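Local coordinates for insecticidal crystal protein Cry35Ab1 (Bacillus thuringiensis, PDB 4JP0), which forms one half of a binary insecticidal toxin that, together with Cry34Ab1, kills western corn rootworm larvae, probably by attacking the midgut epithelium, at residues 247-252 with 316-321; 50-55 with 88-93; 271-276 with 281-286; 3-8 with 143-148. All blocks are in the same frame, centred on the assembly; numbering follows the deposited sequence. Where two conformers were deposited one is given.

Contact 1: residues 247-252 with 316-321; sequences LGFQIN and TSLELY
Leu318 rests its CD1 methyl against Ile251 and Phe249, 4.0 Å from Ile251 CD1 and 4.2 Å from Phe249 CE1. At the phenyl ring the methyl sits at the edge, near the ring plane, and not over a face. Phe249 holds CG between its backbone N and carbonyl carbon (chi1 73°), and from there the far end of the ring leans to Leu318 although the CB bond does not aim at 316-321. Ile251 reaches the same methyl through its longer branch, CG1 to CD1, so one leucine tip serves two partners.

Further along, Leu247 and Leu320 meet tip to tip, Leu247 CD2 standing 3.8 Å from Leu320 CD2. Leu320 sets CG opposite its backbone N (chi1 -179°), which carries CD2 toward Leu247. Between the segments the contact is wholly apolar and buried, yet the nearest CA atoms, Leu247 and Leu320, are 9.2 Å apart; side chains alone bridge the layers. Ile243 of helix 240-247 fills in against both Phe249 and Leu318. Gly248, with positive phi, ends that helix and turns the chain into strand 249-251. The arrangement is that of a hydrophobic core in the toxin_10 domain, where a helix and a short two-stranded sheet pack on one face of the long antiparallel sheet containing strand 307-323.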
loop_
_atom_site.group_PDB
_atom_site.type_symbol
_atom_site.label_atom_id
_atom_site.label_comp_id
_atom_site.label_asym_id
_atom_site.label_seq_id
_atom_site.Cartn_x
_atom_site.Cartn_y
_atom_site.Cartn_z
ATOM N N LEU A 247 -1.660 -4.852 7.163
ATOM C CA LEU A 247 -0.634 -4.743 6.121
ATOM C C LEU A 247 0.803 -4.659 6.621
ATOM O O LEU A 247 1.731 -4.712 5.822
ATOM C CB LEU A 247 -0.900 -3.510 5.271
ATOM C CG LEU A 247 -2.192 -3.555 4.433
ATOM C CD1 LEU A 247 -2.457 -2.200 3.818
ATOM C CD2 LEU A 247 -2.083 -4.678 3.363
ATOM N N GLY A 248 1.004 -4.491 7.924
ATOM C CA GLY A 248 2.373 -4.426 8.429
ATOM C C GLY A 248 3.088 -3.089 8.237
ATOM O O GLY A 248 4.320 -3.024 8.169
ATOM N N PHE A 249 2.325 -2.010 8.118
ATOM C CA PHE A 249 2.948 -0.680 8.104
ATOM C C PHE A 249 2.082 0.323 8.848
ATOM O O PHE A 249 0.897 0.071 9.083
ATOM C CB PHE A 249 3.419 -0.198 6.711
ATOM C CG PHE A 249 2.329 0.210 5.771
ATOM C CD1 PHE A 249 1.917 1.535 5.693
ATOM C CD2 PHE A 249 1.812 -0.699 4.858
ATOM C CE1 PHE A 249 0.959 1.921 4.797
ATOM C CE2 PHE A 249 0.842 -0.329 3.970
ATOM C CZ PHE A 249 0.415 0.971 3.911
ATOM N N GLN A 250 2.709 1.430 9.241
ATOM C CA GLN A 250 2.014 2.520 9.943
ATOM C C GLN A 250 2.285 3.852 9.272
ATOM O O GLN A 250 3.240 3.983 8.491
ATOM C CB GLN A 250 2.464 2.608 11.407
ATOM C CG GLN A 250 3.937 2.955 11.593
ATOM C CD GLN A 250 4.420 2.750 13.029
ATOM O OE1 GLN A 250 4.113 1.733 13.645
ATOM N NE2 GLN A 250 5.183 3.711 13.553
ATOM N N ILE A 251 1.455 4.846 9.590
ATOM C CA ILE A 251 1.669 6.182 9.086
ATOM C C ILE A 251 2.250 6.966 10.234
ATOM O O ILE A 251 1.680 6.988 11.321
ATOM C CB ILE A 251 0.392 6.843 8.621
ATOM C CG1 ILE A 251 -0.322 5.995 7.549
ATOM C CG2 ILE A 251 0.753 8.170 8.024
ATOM C CD1 ILE A 251 0.543 5.653 6.388
ATOM N N ASN A 252 3.402 7.576 10.000
ATOM C CA ASN A 252 4.057 8.376 11.046
ATOM C C ASN A 252 3.638 9.840 11.012
ATOM O O ASN A 252 2.881 10.269 10.131
ATOM C CB ASN A 252 5.570 8.247 10.944
ATOM C CG ASN A 252 6.069 6.986 11.570
ATOM O OD1 ASN A 252 5.282 6.188 12.088
ATOM N ND2 ASN A 252 7.390 6.786 11.539
ATOM N N THR A 316 -5.907 11.991 3.919
ATOM C CA THR A 316 -5.523 10.839 3.086
ATOM C C THR A 316 -6.243 9.620 3.623
ATOM O O THR A 316 -6.174 9.323 4.827
ATOM C CB THR A 316 -4.021 10.627 3.137
ATOM O OG1 THR A 316 -3.388 11.746 2.523
ATOM C CG2 THR A 316 -3.585 9.436 2.246
ATOM N N SER A 317 -6.927 8.885 2.750
ATOM C CA SER A 317 -7.638 7.691 3.174
ATOM C C SER A 317 -7.045 6.463 2.455
ATOM O O SER A 317 -7.110 6.361 1.248
ATOM C CB SER A 317 -9.129 7.805 2.816
ATOM O OG SER A 317 -9.848 6.682 3.309
ATOM N N LEU A 318 -6.462 5.557 3.224
ATOM C CA LEU A 318 -5.909 4.315 2.683
ATOM C C LEU A 318 -6.980 3.256 2.919
ATOM O O LEU A 318 -7.450 3.093 4.047
ATOM C CB LEU A 318 -4.636 3.994 3.441
ATOM C CG LEU A 318 -3.440 4.759 2.872
ATOM C CD1 LEU A 318 -2.132 4.477 3.645
ATOM C CD2 LEU A 318 -3.276 4.372 1.438
ATOM N N GLU A 319 -7.403 2.552 1.873
ATOM C CA GLU A 319 -8.520 1.612 2.016
ATOM C C GLU A 319 -8.184 0.331 1.261
ATOM O O GLU A 319 -7.775 0.373 0.124
ATOM C CB GLU A 319 -9.812 2.232 1.450
ATOM C CG GLU A 319 -10.213 3.553 2.125
ATOM C CD GLU A 319 -11.338 4.312 1.399
ATOM O OE1 GLU A 319 -12.041 3.738 0.560
ATOM O OE2 GLU A 319 -11.539 5.515 1.664
ATOM N N LEU A 320 -8.397 -0.797 1.910
ATOM C CA LEU A 320 -8.025 -2.087 1.367
ATOM C C LEU A 320 -9.257 -2.941 1.146
ATOM O O LEU A 320 -10.108 -3.057 2.047
ATOM C CB LEU A 320 -7.108 -2.789 2.364
ATOM C CG LEU A 320 -6.599 -4.166 1.958
ATOM C CD1 LEU A 320 -5.623 -4.034 0.815
ATOM C CD2 LEU A 320 -5.906 -4.869 3.144
ATOM N N TYR A 321 -9.316 -3.566 -0.034
ATOM C CA TYR A 321 -10.477 -4.344 -0.474
ATOM C C TYR A 321 -10.138 -5.740 -0.986
ATOM O O TYR A 321 -9.138 -5.919 -1.726
ATOM C CB TYR A 321 -11.145 -3.623 -1.650
ATOM C CG TYR A 321 -11.586 -2.193 -1.339
ATOM C CD1 TYR A 321 -10.667 -1.149 -1.347
ATOM C CD2 TYR A 321 -12.907 -1.904 -1.010
ATOM C CE1 TYR A 321 -11.046 0.126 -1.065
ATOM C CE2 TYR A 321 -13.304 -0.589 -0.739
ATOM C CZ TYR A 321 -12.364 0.405 -0.750
ATOM O OH TYR A 321 -12.729 1.715 -0.464
#

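Contact 2: residues 50-55 with 88-93; sequences FPIDDD and IQKWQI
Asp55 O accepts a hydrogen bond from a water at 2.7 Å, and the same water takes the N-H of Ile93, its oxygen 3.0 Å from Ile93 N. This bridge ties the turn that follows strand 43-52 to strand 91-96, two parts of the ricin B-type, beta-trefoil lectin domain. Close by, the aliphatic part of Gln92 comes up to the same carbonyl, with CG 4.3 Å from Asp55 O. The rest of the contact is apolar. Ile52 and Lys90 cross at about a right angle, the isoleucine tip resting against the lysine methylenes and not its ammonium group. Lys90 bends at chi3 (-75°), and its NZ forms a long, weak ion pair with Asp105. Asp54 is more distant, its OD2 6.6 Å from Lys90 NZ, so any attraction there is probably modest. Ile58 of strand 56-61 packs on Ile52 as well. Where the two side chains cross, Ile52 CD1 lies 3.6 Å from both CG and CD of Lys90.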
loop_
_atom_site.group_PDB
_atom_site.type_symbol
_atom_site.label_atom_id
_atom_site.label_comp_id
_atom_site.label_asym_id
_atom_site.label_seq_id
_atom_site.Cartn_x
_atom_site.Cartn_y
_atom_site.Cartn_z
ATOM N N PHE A 50 3.909 -14.679 -6.572
ATOM C CA PHE A 50 3.618 -13.243 -6.313
ATOM C C PHE A 50 4.885 -12.422 -6.535
ATOM O O PHE A 50 5.978 -12.831 -6.120
ATOM C CB PHE A 50 3.139 -13.039 -4.895
ATOM C CG PHE A 50 1.732 -13.570 -4.645
ATOM C CD1 PHE A 50 1.524 -14.666 -3.846
ATOM C CD2 PHE A 50 0.636 -12.956 -5.215
ATOM C CE1 PHE A 50 0.247 -15.122 -3.570
ATOM C CE2 PHE A 50 -0.653 -13.434 -4.968
ATOM C CZ PHE A 50 -0.837 -14.510 -4.133
ATOM N N PRO A 51 4.759 -11.273 -7.186
ATOM C CA PRO A 51 5.921 -10.440 -7.459
ATOM C C PRO A 51 6.203 -9.520 -6.263
ATOM O O PRO A 51 5.270 -9.043 -5.606
ATOM C CB PRO A 51 5.470 -9.621 -8.681
ATOM C CG PRO A 51 3.962 -9.377 -8.399
ATOM C CD PRO A 51 3.500 -10.645 -7.657
ATOM N N ILE A 52 7.493 -9.294 -6.006
ATOM C CA ILE A 52 7.928 -8.350 -4.988
ATOM C C ILE A 52 8.979 -7.439 -5.583
ATOM O O ILE A 52 9.318 -7.531 -6.783
ATOM C CB ILE A 52 8.436 -9.085 -3.722
ATOM C CG1 ILE A 52 9.602 -10.034 -4.044
ATOM C CG2 ILE A 52 7.276 -9.842 -3.037
ATOM C CD1 ILE A 52 10.229 -10.660 -2.762
ATOM N N ASP A 53 9.487 -6.523 -4.778
ATOM C CA ASP A 53 10.423 -5.557 -5.310
ATOM C C ASP A 53 11.681 -6.214 -5.907
ATOM O O ASP A 53 12.038 -7.342 -5.596
ATOM C CB ASP A 53 10.855 -4.540 -4.232
ATOM C CG ASP A 53 9.727 -3.600 -3.774
ATOM O OD1 ASP A 53 8.694 -3.417 -4.484
ATOM O OD2 ASP A 53 9.822 -2.977 -2.675
ATOM N N ASP A 54 12.330 -5.475 -6.795
ATOM C CA ASP A 54 13.609 -5.868 -7.377
ATOM C C ASP A 54 13.587 -7.194 -8.155
ATOM O O ASP A 54 14.505 -8.024 -8.032
ATOM C CB ASP A 54 14.716 -5.842 -6.298
ATOM C CG ASP A 54 14.801 -4.494 -5.563
ATOM O OD1 ASP A 54 14.938 -3.449 -6.225
ATOM O OD2 ASP A 54 14.750 -4.380 -4.306
ATOM N N ASP A 55 12.530 -7.365 -8.945
ATOM C CA ASP A 55 12.402 -8.485 -9.858
ATOM C C ASP A 55 12.556 -9.832 -9.150
ATOM O O ASP A 55 13.248 -10.740 -9.625
ATOM C CB ASP A 55 13.395 -8.351 -11.017
ATOM C CG ASP A 55 13.298 -7.000 -11.726
ATOM O OD1 ASP A 55 12.179 -6.553 -12.068
ATOM O OD2 ASP A 55 14.297 -6.310 -11.984
ATOM N N ILE A 88 15.051 -15.633 3.096
ATOM C CA ILE A 88 15.100 -17.000 2.584
ATOM C C ILE A 88 13.830 -17.437 1.927
ATOM O O ILE A 88 13.694 -18.621 1.629
ATOM C CB ILE A 88 15.341 -17.978 3.721
ATOM C CG1 ILE A 88 14.128 -17.933 4.678
ATOM C CG2 ILE A 88 16.677 -17.703 4.410
ATOM C CD1 ILE A 88 13.975 -19.186 5.616
ATOM N N GLN A 89 12.852 -16.547 1.783
ATOM C CA GLN A 89 11.661 -16.927 1.042
ATOM C C GLN A 89 11.611 -16.216 -0.309
ATOM O O GLN A 89 10.640 -16.343 -1.033
ATOM C CB GLN A 89 10.417 -16.610 1.851
ATOM C CG GLN A 89 10.336 -17.444 3.136
ATOM C CD GLN A 89 9.194 -17.022 4.021
ATOM O OE1 GLN A 89 8.596 -15.978 3.804
ATOM N NE2 GLN A 89 8.897 -17.816 5.024
ATOM N N LYS A 90 12.646 -15.440 -0.632
ATOM C CA LYS A 90 12.647 -14.689 -1.916
ATOM C C LYS A 90 13.355 -15.433 -3.055
ATOM O O LYS A 90 14.425 -16.023 -2.861
ATOM C CB LYS A 90 13.294 -13.304 -1.737
ATOM C CG LYS A 90 12.605 -12.421 -0.673
ATOM C CD LYS A 90 13.152 -10.978 -0.741
ATOM C CE LYS A 90 14.531 -10.926 -0.146
ATOM N NZ LYS A 90 15.172 -9.517 -0.110
ATOM N N TRP A 91 12.785 -15.398 -4.247
ATOM C CA TRP A 91 13.345 -16.137 -5.378
ATOM C C TRP A 91 13.523 -15.258 -6.601
ATOM O O TRP A 91 12.816 -14.251 -6.762
ATOM C CB TRP A 91 12.398 -17.309 -5.758
ATOM C CG TRP A 91 12.171 -18.216 -4.584
ATOM C CD1 TRP A 91 11.236 -18.081 -3.612
ATOM C CD2 TRP A 91 12.948 -19.359 -4.248
ATOM N NE1 TRP A 91 11.376 -19.082 -2.684
ATOM C CE2 TRP A 91 12.421 -19.890 -3.061
ATOM C CE3 TRP A 91 14.040 -19.998 -4.849
ATOM C CZ2 TRP A 91 12.939 -21.040 -2.456
ATOM C CZ3 TRP A 91 14.555 -21.141 -4.252
ATOM C CH2 TRP A 91 14.021 -21.634 -3.063
ATOM N N GLN A 92 14.471 -15.657 -7.458
ATOM C CA GLN A 92 14.640 -15.092 -8.784
ATOM C C GLN A 92 14.353 -16.222 -9.735
ATOM O O GLN A 92 14.718 -17.358 -9.440
ATOM C CB GLN A 92 16.075 -14.589 -9.016
ATOM C CG GLN A 92 16.374 -13.300 -8.304
ATOM C CD GLN A 92 17.809 -12.869 -8.499
ATOM O OE1 GLN A 92 18.529 -12.675 -7.525
ATOM N NE2 GLN A 92 18.243 -12.739 -9.766
ATOM N N ILE A 93 13.660 -15.947 -10.842
ATOM C CA ILE A 93 13.404 -16.991 -11.846
ATOM C C ILE A 93 13.990 -16.472 -13.136
ATOM O O ILE A 93 13.542 -15.467 -13.666
ATOM C CB ILE A 93 11.900 -17.243 -11.945
ATOM C CG1 ILE A 93 11.392 -17.705 -10.585
ATOM C CG2 ILE A 93 11.587 -18.307 -12.959
ATOM C CD1 ILE A 93 9.887 -17.980 -10.599
HETATM O O HOH W 1 13.675 -12.949 -11.205
#

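Contact 3: residues 271-276 with 281-286; sequences IKTQLN and IEYSHE
Asn276 ND2 donates to Ile281 O at 2.7 Å, the tight centre of this contact. The N-H points well at the oxygen (160°), which lies in the amide plane of Asn276; seen from the acceptor, the donor stands above the carbonyl plane. With CG anti to the backbone N (chi1 166°), the amide reaches across to the chain that follows its own helix. The return bond from Ile281 N to Asn276 O is weak.

The Tyr283 ring completes the packed part. It runs 18° from the plane of the Asn276 amide, approaching obliquely with CE1 4.1 Å from Asn276 CG. Lys272 CB sits at the ring edge, in plane, 4.0 Å from Tyr283 CE2, and Tyr283 OH stands 3.5 Å from Thr273 CA. The loose, solvent side is at Glu282, exposed and pointing away, and at Lys272, whose chain leads off beyond CD. Leu275 and Ile281 face inward, onto strand 202-221. The chain leaving helix 272-279 in the toxin_10 domain thus doubles back alongside the helix, Tyr283 reaching its first turn.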
loop_
_atom_site.group_PDB
_atom_site.type_symbol
_atom_site.label_atom_id
_atom_site.label_comp_id
_atom_site.label_asym_id
_atom_site.label_seq_id
_atom_site.Cartn_x
_atom_site.Cartn_y
_atom_site.Cartn_z
ATOM N N ILE A 271 7.270 -5.065 -0.691
ATOM C CA ILE A 271 6.703 -4.327 -1.806
ATOM C C ILE A 271 6.719 -2.827 -1.515
ATOM O O ILE A 271 5.987 -2.041 -2.137
ATOM C CB ILE A 271 5.261 -4.819 -2.194
ATOM C CG1 ILE A 271 4.293 -4.669 -1.015
ATOM C CG2 ILE A 271 5.311 -6.305 -2.685
ATOM C CD1 ILE A 271 2.817 -4.646 -1.431
ATOM N N LYS A 272 7.527 -2.423 -0.560
ATOM C CA LYS A 272 7.575 -0.996 -0.217
ATOM C C LYS A 272 7.872 -0.037 -1.370
ATOM O O LYS A 272 7.361 1.096 -1.384
ATOM C CB LYS A 272 8.548 -0.708 0.948
ATOM C CG LYS A 272 9.989 -0.957 0.616
ATOM C CD LYS A 272 10.866 -0.858 1.878
ATOM C CE LYS A 272 11.959 -1.933 1.877
ATOM N NZ LYS A 272 13.122 -1.412 2.662
ATOM N N THR A 273 8.675 -0.460 -2.329
ATOM C CA THR A 273 8.965 0.391 -3.486
ATOM C C THR A 273 7.706 0.545 -4.327
ATOM O O THR A 273 7.401 1.630 -4.826
ATOM C CB THR A 273 10.079 -0.233 -4.335
ATOM O OG1 THR A 273 11.315 -0.143 -3.619
ATOM C CG2 THR A 273 10.331 0.566 -5.604
ATOM N N GLN A 274 6.979 -0.548 -4.481
ATOM C CA GLN A 274 5.724 -0.550 -5.230
ATOM C C GLN A 274 4.714 0.368 -4.558
ATOM O O GLN A 274 4.010 1.140 -5.207
ATOM C CB GLN A 274 5.159 -1.962 -5.253
ATOM C CG GLN A 274 3.727 -2.046 -5.844
ATOM C CD GLN A 274 3.154 -3.435 -5.720
ATOM O OE1 GLN A 274 3.906 -4.410 -5.612
ATOM N NE2 GLN A 274 1.827 -3.546 -5.782
ATOM N N LEU A 275 4.626 0.257 -3.239
ATOM C CA LEU A 275 3.722 1.130 -2.512
ATOM C C LEU A 275 4.108 2.597 -2.671
ATOM O O LEU A 275 3.265 3.452 -2.862
ATOM C CB LEU A 275 3.663 0.740 -1.039
ATOM C CG LEU A 275 3.113 -0.652 -0.735
ATOM C CD1 LEU A 275 3.050 -0.842 0.789
ATOM C CD2 LEU A 275 1.729 -0.855 -1.363
ATOM N N ASN A 276 5.387 2.895 -2.537
ATOM C CA ASN A 276 5.836 4.275 -2.620
ATOM C C ASN A 276 5.460 4.833 -3.994
ATOM O O ASN A 276 4.878 5.915 -4.125
ATOM C CB ASN A 276 7.362 4.300 -2.417
ATOM C CG ASN A 276 8.002 5.618 -2.799
ATOM O OD1 ASN A 276 8.837 5.676 -3.704
ATOM N ND2 ASN A 276 7.684 6.663 -2.068
ATOM N N ILE A 281 3.186 7.557 -1.722
ATOM C CA ILE A 281 3.325 7.815 -0.303
ATOM C C ILE A 281 4.815 7.801 -0.003
ATOM O O ILE A 281 5.517 6.879 -0.391
ATOM C CB ILE A 281 2.647 6.698 0.477
ATOM C CG1 ILE A 281 1.126 6.776 0.318
ATOM C CG2 ILE A 281 3.000 6.785 1.942
ATOM C CD1 ILE A 281 0.455 5.536 0.804
ATOM N N GLU A 282 5.295 8.842 0.658
ATOM C CA GLU A 282 6.702 8.945 0.987
ATOM C C GLU A 282 7.066 8.022 2.143
ATOM O O GLU A 282 6.224 7.679 2.969
ATOM C CB GLU A 282 7.018 10.401 1.374
ATOM C CG GLU A 282 6.976 11.344 0.180
ATOM C CD GLU A 282 7.339 12.780 0.511
ATOM O OE1 GLU A 282 7.448 13.134 1.720
ATOM O OE2 GLU A 282 7.517 13.565 -0.460
ATOM N N TYR A 283 8.320 7.595 2.168
ATOM C CA TYR A 283 8.862 6.926 3.329
ATOM C C TYR A 283 8.968 7.987 4.414
ATOM O O TYR A 283 9.332 9.151 4.143
ATOM C CB TYR A 283 10.253 6.377 3.032
ATOM C CG TYR A 283 10.277 5.294 1.965
ATOM C CD1 TYR A 283 10.902 5.497 0.748
ATOM C CD2 TYR A 283 9.690 4.071 2.184
ATOM C CE1 TYR A 283 10.940 4.493 -0.222
ATOM C CE2 TYR A 283 9.719 3.073 1.212
ATOM C CZ TYR A 283 10.332 3.306 0.022
ATOM O OH TYR A 283 10.356 2.336 -0.934
ATOM N N SER A 284 8.640 7.601 5.639
ATOM C CA SER A 284 8.711 8.523 6.761
ATOM C C SER A 284 10.142 8.893 7.087
ATOM O O SER A 284 11.060 8.109 6.849
ATOM C CB SER A 284 8.048 7.923 7.993
ATOM O OG SER A 284 8.229 8.763 9.121
ATOM N N HIS A 285 10.318 10.095 7.635
ATOM C CA HIS A 285 11.635 10.566 8.074
ATOM C C HIS A 285 11.616 10.748 9.591
ATOM O O HIS A 285 12.557 11.278 10.194
ATOM C CB HIS A 285 11.965 11.897 7.396
ATOM C CG HIS A 285 12.352 11.767 5.955
ATOM N ND1 HIS A 285 11.585 11.089 5.032
ATOM C CD2 HIS A 285 13.422 12.245 5.275
ATOM C CE1 HIS A 285 12.170 11.143 3.848
ATOM N NE2 HIS A 285 13.287 11.838 3.967
ATOM N N GLU A 286 10.526 10.313 10.205
ATOM C CA GLU A 286 10.317 10.438 11.626
ATOM C C GLU A 286 10.206 9.081 12.268
ATOM O O GLU A 286 10.078 8.056 11.596
ATOM C CB GLU A 286 9.031 11.219 11.915
ATOM C CG GLU A 286 8.943 12.600 11.282
ATOM C CD GLU A 286 9.775 13.678 11.982
ATOM O OE1 GLU A 286 10.327 13.462 13.099
ATOM O OE2 GLU A 286 9.865 14.776 11.395
#

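Contact 4: residues 3-8 with 143-148; sequences DTNKVY and IQLPQK
Asn5 and Ile143 are joined by two hydrogen bonds that run in opposite directions. The backbone one is nearly straight: Ile143 N gives its hydrogen to Asn5 O at 2.9 Å, with an angle of 175° at the hydrogen. The side-chain one is more bent: Asn5 ND2 reaches Ile143 O, also at 2.9 Å, standing above the carbonyl plane while the oxygen is tilted from the amide plane. With chi1 at 64° the amide folds over its own backbone and meets Ile143 O.

The closest apolar contact is made by Leu145, whose branch point CG lies 3.8 Å from Asn5 CB, with Leu145 CD1 and CD2 each 4.0 Å from Asn5 CB.

Charge enters within 3-8: Lys6 NZ makes a salt bridge to Asp3 OD2 at 2.7 Å.

The pair prolongs the antiparallel match of strands 6-12 and 135-142 past their ends; Leu145 then touches Tyr202 at the start of strand 202-221, as the chain passes from the lectin sheet toward the long-stranded domain.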
loop_
_atom_site.group_PDB
_atom_site.type_symbol
_atom_site.label_atom_id
_atom_site.label_comp_id
_atom_site.label_asym_id
_atom_site.label_seq_id
_atom_site.Cartn_x
_atom_site.Cartn_y
_atom_site.Cartn_z
ATOM N N ASP A 3 4.279 -13.993 -15.876
ATOM C CA ASP A 3 2.936 -13.610 -15.450
ATOM C C ASP A 3 2.737 -14.044 -14.009
ATOM O O ASP A 3 3.110 -15.168 -13.637
ATOM C CB ASP A 3 1.850 -14.296 -16.282
ATOM C CG ASP A 3 1.884 -13.903 -17.744
ATOM O OD1 ASP A 3 2.194 -12.735 -18.053
ATOM O OD2 ASP A 3 1.621 -14.715 -18.650
ATOM N N THR A 4 2.116 -13.196 -13.197
ATOM C CA THR A 4 1.876 -13.553 -11.814
ATOM C C THR A 4 0.387 -13.661 -11.468
ATOM O O THR A 4 -0.004 -13.460 -10.301
ATOM C CB THR A 4 2.599 -12.578 -10.865
ATOM O OG1 THR A 4 2.321 -11.220 -11.257
ATOM C CG2 THR A 4 4.132 -12.725 -11.038
ATOM N N ASN A 5 -0.440 -13.944 -12.460
ATOM C CA ASN A 5 -1.845 -14.211 -12.201
ATOM C C ASN A 5 -2.178 -15.620 -12.637
ATOM O O ASN A 5 -3.272 -15.913 -13.081
ATOM C CB ASN A 5 -2.735 -13.193 -12.926
ATOM C CG ASN A 5 -2.619 -13.295 -14.432
ATOM O OD1 ASN A 5 -1.573 -13.681 -14.982
ATOM N ND2 ASN A 5 -3.698 -12.940 -15.114
ATOM N N LYS A 6 -1.213 -16.511 -12.474
ATOM C CA LYS A 6 -1.396 -17.906 -12.870
ATOM C C LYS A 6 -1.079 -18.894 -11.773
ATOM O O LYS A 6 -0.243 -18.630 -10.884
ATOM C CB LYS A 6 -0.471 -18.213 -14.064
ATOM C CG LYS A 6 -0.944 -17.556 -15.352
ATOM C CD LYS A 6 0.065 -17.804 -16.491
ATOM C CE LYS A 6 -0.542 -17.375 -17.822
ATOM N NZ LYS A 6 0.529 -17.132 -18.805
ATOM N N VAL A 7 -1.689 -20.067 -11.886
ATOM C CA VAL A 7 -1.329 -21.186 -11.040
ATOM C C VAL A 7 -0.390 -22.038 -11.912
ATOM O O VAL A 7 -0.738 -22.397 -13.039
ATOM C CB VAL A 7 -2.593 -22.052 -10.667
ATOM C CG1 VAL A 7 -2.180 -23.241 -9.824
ATOM C CG2 VAL A 7 -3.632 -21.186 -9.915
ATOM N N TYR A 8 0.792 -22.345 -11.400
ATOM C CA TYR A 8 1.798 -23.044 -12.168
ATOM C C TYR A 8 2.118 -24.396 -11.589
ATOM O O TYR A 8 2.041 -24.579 -10.396
ATOM C CB TYR A 8 3.105 -22.248 -12.087
ATOM C CG TYR A 8 3.142 -20.973 -12.873
ATOM C CD1 TYR A 8 3.024 -19.735 -12.236
ATOM C CD2 TYR A 8 3.330 -20.991 -14.251
ATOM C CE1 TYR A 8 3.094 -18.555 -12.978
ATOM C CE2 TYR A 8 3.384 -19.803 -14.990
ATOM C CZ TYR A 8 3.290 -18.606 -14.344
ATOM O OH TYR A 8 3.378 -17.438 -15.043
ATOM N N ILE A 143 -6.036 -16.369 -13.616
ATOM C CA ILE A 143 -7.056 -15.592 -12.943
ATOM C C ILE A 143 -7.013 -14.193 -13.500
ATOM O O ILE A 143 -5.969 -13.542 -13.480
ATOM C CB ILE A 143 -6.752 -15.507 -11.427
ATOM C CG1 ILE A 143 -6.453 -16.874 -10.843
ATOM C CG2 ILE A 143 -7.925 -14.794 -10.667
ATOM C CD1 ILE A 143 -7.554 -17.765 -10.980
ATOM N N GLN A 144 -8.148 -13.703 -13.973
ATOM C CA GLN A 144 -8.222 -12.337 -14.494
ATOM C C GLN A 144 -8.202 -11.368 -13.306
ATOM O O GLN A 144 -8.905 -11.560 -12.299
ATOM C CB GLN A 144 -9.495 -12.154 -15.348
ATOM C CG GLN A 144 -9.631 -13.100 -16.591
ATOM C CD GLN A 144 -8.532 -12.897 -17.650
ATOM O OE1 GLN A 144 -7.977 -11.802 -17.777
ATOM N NE2 GLN A 144 -8.233 -13.953 -18.423
ATOM N N LEU A 145 -7.383 -10.333 -13.412
ATOM C CA LEU A 145 -7.204 -9.407 -12.292
ATOM C C LEU A 145 -8.051 -8.156 -12.426
ATOM O O LEU A 145 -8.452 -7.808 -13.512
ATOM C CB LEU A 145 -5.739 -9.039 -12.167
ATOM C CG LEU A 145 -4.828 -10.220 -11.813
ATOM C CD1 LEU A 145 -3.542 -9.688 -11.241
ATOM C CD2 LEU A 145 -5.494 -11.147 -10.796
ATOM N N PRO A 146 -8.337 -7.497 -11.309
ATOM C CA PRO A 146 -9.089 -6.237 -11.334
ATOM C C PRO A 146 -8.313 -5.247 -12.196
ATOM O O PRO A 146 -7.099 -5.214 -12.123
ATOM C CB PRO A 146 -9.095 -5.786 -9.859
ATOM C CG PRO A 146 -8.744 -6.978 -9.054
ATOM C CD PRO A 146 -7.937 -7.904 -9.945
ATOM N N GLN A 147 -9.037 -4.474 -12.988
ATOM C CA GLN A 147 -8.550 -3.486 -13.933
ATOM C C GLN A 147 -8.327 -2.161 -13.182
ATOM O O GLN A 147 -9.174 -1.768 -12.407
ATOM C CB GLN A 147 -9.676 -3.302 -14.969
ATOM C CG GLN A 147 -9.456 -2.241 -16.035
ATOM C CD GLN A 147 -10.758 -1.832 -16.779
ATOM O OE1 GLN A 147 -11.763 -2.571 -16.787
ATOM N NE2 GLN A 147 -10.722 -0.663 -17.416
ATOM N N LYS A 148 -7.164 -1.533 -13.349
ATOM C CA LYS A 148 -6.893 -0.262 -12.698
ATOM C C LYS A 148 -7.774 0.852 -13.291
ATOM O O LYS A 148 -7.836 1.037 -14.501
ATOM C CB LYS A 148 -5.406 0.065 -12.871
ATOM C CG LYS A 148 -4.930 1.355 -12.224
ATOM C CD LYS A 148 -3.405 1.415 -12.374
ATOM C CE LYS A 148 -2.774 2.493 -11.535
ATOM N NZ LYS A 148 -1.405 2.058 -11.043
#

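In the fold
Contact 2 lies in the lectin-like part of the chain and contact 4 at its edge, where the chain leaves toward the long-stranded part that holds contacts 1 and 3. Contacts 1 and 3, centres 11 Å apart, share one core: Phe249 packs on Leu275, Leu318 on Ile281, and Asn252 ND2 probably bonds to Ser284 OG and Glu286 O. Contact 3 falls within the chain between the two segments of contact 1. Contacts 2 and 3 meet across the two parts, where Thr273 N, in the first turn of helix 272-279, donates to Asp53 OD2 at 2.8 Å. Contacts 2 and 4 touch through Pro51 and Thr4. Contacts 1 and 4 stay apart, about 7 Å between nearest atoms.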